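Local structure of 35 kDa hemin binding protein (Porphyromonas gingivalis, 5Y1A) at residues Glu319-Pro323 and Gly324-Val328; Ile330-Gly334 and Val335-Leu339. The protein probably binds hemin, carries a thioredoxin domain, and is secreted as a cargo of the type IX secretion system. One frame throughout, in Å; residues are numbered along the deposited sequence. Where two conformers were deposited one is given.

Interaction 1: residues Glu319-Pro323 and Gly324-Val328; sequences ESLVP and GVYVV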
loop_
_atom_site.group_PDB
_atom_site.type_symbol
_atom_site.label_atom_id
_atom_site.label_comp_id
_atom_site.label_asym_id
_atom_site.label_seq_id
_atom_site.Cartn_x
_atom_site.Cartn_y
_atom_site.Cartn_z
ATOM N N GLU A 319 29.036 -11.706 -12.834
ATOM C CA GLU A 319 30.434 -11.578 -12.438
ATOM C C GLU A 319 30.558 -10.744 -11.161
ATOM O O GLU A 319 29.835 -9.751 -10.986
ATOM C CB GLU A 319 31.240 -10.937 -13.580
ATOM C CG GLU A 319 32.746 -10.859 -13.346
ATOM C CD GLU A 319 33.467 -10.164 -14.485
ATOM O OE1 GLU A 319 33.002 -10.268 -15.641
ATOM O OE2 GLU A 319 34.495 -9.503 -14.223
ATOM N N SER A 320 31.477 -11.153 -10.286
ATOM C CA SER A 320 31.742 -10.471 -9.000
ATOM C C SER A 320 30.472 -10.103 -8.252
ATOM O O SER A 320 30.340 -9.003 -7.745
ATOM C CB SER A 320 32.630 -9.230 -9.201
ATOM O OG SER A 320 33.821 -9.600 -9.875
ATOM N N LEU A 321 29.530 -11.042 -8.198
ATOM C CA LEU A 321 28.234 -10.780 -7.571
ATOM C C LEU A 321 28.385 -10.539 -6.078
ATOM O O LEU A 321 29.027 -11.342 -5.364
ATOM C CB LEU A 321 27.281 -11.954 -7.823
ATOM C CG LEU A 321 26.958 -12.279 -9.292
ATOM C CD1 LEU A 321 26.076 -13.532 -9.330
ATOM C CD2 LEU A 321 26.280 -11.090 -9.990
ATOM N N VAL A 322 27.806 -9.434 -5.609
ATOM C CA VAL A 322 27.836 -9.104 -4.198
ATOM C C VAL A 322 26.772 -9.940 -3.485
ATOM O O VAL A 322 25.822 -10.405 -4.132
ATOM C CB VAL A 322 27.594 -7.588 -3.929
ATOM C CG1 VAL A 322 28.661 -6.734 -4.627
ATOM C CG2 VAL A 322 26.162 -7.163 -4.322
ATOM N N PRO A 323 26.925 -10.128 -2.158
ATOM C CA PRO A 323 25.947 -10.905 -1.400
ATOM C C PRO A 323 24.524 -10.381 -1.573
ATOM O O PRO A 323 24.284 -9.168 -1.613
ATOM C CB PRO A 323 26.429 -10.751 0.043
ATOM C CG PRO A 323 27.925 -10.645 -0.117
ATOM C CD PRO A 323 28.031 -9.685 -1.284
ATOM N N GLY A 324 23.603 -11.317 -1.717
ATOM C CA GLY A 324 22.216 -10.988 -1.959
ATOM C C GLY A 324 21.553 -12.137 -2.684
ATOM O O GLY A 324 22.186 -13.167 -2.966
ATOM N N VAL A 325 20.267 -11.973 -2.968
ATOM C CA VAL A 325 19.522 -13.001 -3.665
ATOM C C VAL A 325 19.414 -12.610 -5.138
ATOM O O VAL A 325 19.195 -11.438 -5.460
ATOM C CB VAL A 325 18.096 -13.203 -3.074
ATOM C CG1 VAL A 325 17.348 -14.240 -3.904
ATOM C CG2 VAL A 325 18.164 -13.634 -1.607
ATOM N N TYR A 326 19.613 -13.602 -6.010
ATOM C CA TYR A 326 19.498 -13.441 -7.465
ATOM C C TYR A 326 18.509 -14.444 -8.044
ATOM O O TYR A 326 18.347 -15.541 -7.511
ATOM C CB TYR A 326 20.863 -13.634 -8.129
ATOM C CG TYR A 326 21.884 -12.620 -7.657
ATOM C CD1 TYR A 326 22.151 -11.464 -8.402
ATOM C CD2 TYR A 326 22.559 -12.801 -6.455
ATOM C CE1 TYR A 326 23.087 -10.520 -7.956
ATOM C CE2 TYR A 326 23.495 -11.848 -5.984
ATOM C CZ TYR A 326 23.749 -10.719 -6.754
ATOM O OH TYR A 326 24.661 -9.784 -6.320
ATOM N N VAL A 327 17.859 -14.062 -9.133
ATOM C CA VAL A 327 17.028 -14.994 -9.899
ATOM C C VAL A 327 17.750 -15.347 -11.191
ATOM O O VAL A 327 18.124 -14.460 -11.967
ATOM C CB VAL A 327 15.646 -14.376 -10.221
ATOM C CG1 VAL A 327 14.798 -15.337 -11.072
ATOM C CG2 VAL A 327 14.914 -14.042 -8.937
ATOM N N VAL A 328 17.971 -16.638 -11.412
ATOM C CA VAL A 328 18.591 -17.074 -12.647
ATOM C C VAL A 328 17.490 -17.645 -13.515
ATOM O O VAL A 328 16.790 -18.560 -13.099
ATOM C CB VAL A 328 19.656 -18.156 -12.424
ATOM C CG1 VAL A 328 20.346 -18.490 -13.750
ATOM C CG2 VAL A 328 20.671 -17.696 -11.367
#
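The ring of Tyr326 has Leu321 over one face and the carbonyl oxygen of Val322 at its edge, close to the ring plane. CD1 of Leu321 lies over the middle of that face, CD2 lies beyond the rim at 3.8 Å from CE1 of Tyr326, and CB is 3.7 Å from the phenol OH of Tyr326, so the leucine runs from the ring centre to the hydroxyl. At the edge, the OH of Tyr326 donates a short hydrogen bond of 2.6 Å to Val322 O, meeting the C=O at 135° and tilted 17° from the carbonyl plane. CG2 of Val322 flanks the same hydroxyl at 3.6 Å. The tyrosine CG stands anti to its carbonyl carbon (chi1 -61°), which sends the ring back along the chain toward the loop. This ties loop 319-323 to the start of strand 324-332, an inner strand of the four-stranded antiparallel sheet of the small C-terminal beta domain, probably the secretion-signal domain of type IX cargo proteins. Pro323 and Gly324, the latter with positive phi, join the loop to the strand. Beyond the loop, Tyr326 also packs on Val308 and Val343, and Leu321 on Ile297.

Interaction 2: residues Ile330-Gly334 and Val335-Leu339; sequences ITANG and VMHFL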
loop_
_atom_site.group_PDB
_atom_site.type_symbol
_atom_site.label_atom_id
_atom_site.label_comp_id
_atom_site.label_asym_id
_atom_site.label_seq_id
_atom_site.Cartn_x
_atom_site.Cartn_y
_atom_site.Cartn_z
ATOM N N ILE A 330 16.980 -19.761 -16.623
ATOM C CA ILE A 330 17.695 -20.669 -17.528
ATOM C C ILE A 330 16.735 -21.414 -18.438
ATOM O O ILE A 330 15.838 -22.111 -17.964
ATOM C CB ILE A 330 18.531 -21.750 -16.796
ATOM C CG1 ILE A 330 18.963 -21.302 -15.405
ATOM C CG2 ILE A 330 19.727 -22.163 -17.648
ATOM C CD1 ILE A 330 19.724 -22.363 -14.660
ATOM N N THR A 331 16.945 -21.270 -19.744
ATOM C CA THR A 331 16.162 -21.979 -20.746
ATOM C C THR A 331 16.954 -23.231 -21.119
ATOM O O THR A 331 18.089 -23.146 -21.592
ATOM C CB THR A 331 15.873 -21.108 -21.970
ATOM O OG1 THR A 331 15.266 -19.883 -21.537
ATOM C CG2 THR A 331 14.901 -21.816 -22.921
ATOM N N ALA A 332 16.362 -24.391 -20.854
ATOM C CA ALA A 332 17.039 -25.666 -21.075
ATOM C C ALA A 332 15.983 -26.715 -21.365
ATOM O O ALA A 332 14.932 -26.768 -20.682
ATOM C CB ALA A 332 17.854 -26.061 -19.844
ATOM N N ASN A 333 16.258 -27.532 -22.381
ATOM C CA ASN A 333 15.389 -28.653 -22.728
ATOM C C ASN A 333 13.962 -28.191 -23.034
ATOM O O ASN A 333 12.975 -28.866 -22.690
ATOM C CB ASN A 333 15.434 -29.692 -21.605
ATOM C CG ASN A 333 16.859 -30.063 -21.229
ATOM O OD1 ASN A 333 17.675 -30.380 -22.100
ATOM N ND2 ASN A 333 17.177 -29.990 -19.942
ATOM N N GLY A 334 13.861 -27.022 -23.665
ATOM C CA GLY A 334 12.577 -26.491 -24.074
ATOM C C GLY A 334 11.691 -25.947 -22.968
ATOM O O GLY A 334 10.506 -25.724 -23.196
ATOM N N VAL A 335 12.258 -25.737 -21.773
ATOM C CA VAL A 335 11.516 -25.123 -20.664
ATOM C C VAL A 335 12.344 -23.964 -20.095
ATOM O O VAL A 335 13.567 -24.074 -19.987
ATOM C CB VAL A 335 11.134 -26.158 -19.537
ATOM C CG1 VAL A 335 10.671 -25.461 -18.242
ATOM C CG2 VAL A 335 10.055 -27.130 -20.013
ATOM N N MET A 336 11.666 -22.860 -19.773
ATOM C CA MET A 336 12.277 -21.705 -19.109
ATOM C C MET A 336 12.097 -21.872 -17.593
ATOM O O MET A 336 10.966 -21.840 -17.086
ATOM C CB MET A 336 11.665 -20.388 -19.630
ATOM C CG MET A 336 12.260 -19.096 -19.045
ATOM S SD MET A 336 11.497 -17.548 -19.640
ATOM C CE MET A 336 11.980 -17.566 -21.371
ATOM N N HIS A 337 13.219 -22.070 -16.905
ATOM C CA HIS A 337 13.287 -22.311 -15.441
ATOM C C HIS A 337 13.701 -21.042 -14.700
ATOM O O HIS A 337 14.428 -20.215 -15.253
ATOM C CB HIS A 337 14.362 -23.356 -15.126
ATOM C CG HIS A 337 14.210 -24.648 -15.869
ATOM N ND1 HIS A 337 13.431 -25.687 -15.402
ATOM C CD2 HIS A 337 14.764 -25.082 -17.025
ATOM C CE1 HIS A 337 13.512 -26.706 -16.240
ATOM N NE2 HIS A 337 14.303 -26.361 -17.240
ATOM N N PHE A 338 13.243 -20.891 -13.456
ATOM C CA PHE A 338 13.622 -19.761 -12.602
ATOM C C PHE A 338 14.192 -20.350 -11.312
ATOM O O PHE A 338 13.513 -21.122 -10.637
ATOM C CB PHE A 338 12.407 -18.877 -12.284
ATOM C CG PHE A 338 11.808 -18.203 -13.498
ATOM C CD1 PHE A 338 12.037 -16.854 -13.744
ATOM C CD2 PHE A 338 11.032 -18.927 -14.406
ATOM C CE1 PHE A 338 11.497 -16.222 -14.874
ATOM C CE2 PHE A 338 10.488 -18.320 -15.530
ATOM C CZ PHE A 338 10.714 -16.961 -15.766
ATOM N N LEU A 339 15.449 -20.024 -11.009
ATOM C CA LEU A 339 16.130 -20.522 -9.818
ATOM C C LEU A 339 16.482 -19.328 -8.963
ATOM O O LEU A 339 16.900 -18.306 -9.481
ATOM C CB LEU A 339 17.419 -21.247 -10.184
ATOM C CG LEU A 339 17.464 -22.631 -10.811
ATOM C CD1 LEU A 339 18.602 -22.623 -11.795
ATOM C CD2 LEU A 339 17.700 -23.705 -9.746
#
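Ile330 and His337 face each other as an antiparallel hydrogen-bonded pair, joined by two backbone bonds: Ile330 N to His337 O at 2.9 Å and His337 N to Ile330 O at 2.8 Å. Next to the turn, Ala332 and Val335 repeat the pattern, with Ala332 N reaching Val335 O at 2.9 Å and Val335 N reaching Ala332 O at 3.1 Å. Between these pairs, Thr331 and Met336 form a non-hydrogen-bonded pair, where CA of Thr331 makes a CA-H...O contact of 3.4 Å to Val335 O.

The imidazole of His337 lies beside the neighbouring strand. With CG anti to the carbonyl carbon (chi1 -54°), its CD2 edge is brought to 3.3 Å from Ile330 O, in the ring plane, while CG1 of Val335 sits over one face, offset toward the rim. On the sheet face that carries Thr331 and Met336, the threonine OG1 lies 4.0 Å from CG of the methionine, whose chain is extended as far as the sulfur and then bends, bringing CE back near the same hydroxyl.

Further out, His337 touches Ser287, and Thr331 is bonded through its backbone to Ser304 and Lys305. The chain reverses between Ala332 and Val335 through Asn333 and Gly334, both with positive phi: a beta hairpin closed by a two-residue type I' turn.

Interaction 1 comes first along the chain and interaction 2 follows it, their centres about 18 Å apart. Strand 324-332 serves both: interaction 1 lies where the preceding loop enters it, and interaction 2 lies at its far end, where the chain turns back into strand 335-343. The two strands are neighbours in one antiparallel sheet of four, with 335-343 outermost within the chain. The contacts meet directly where Val328 N lies 2.8 Å from Leu339 O, a probable hydrogen bond, and where CG1 of Val327 packs on Phe338. Together they define the start and the tip of the hairpin that closes the C-terminal beta domain near the end of the chain.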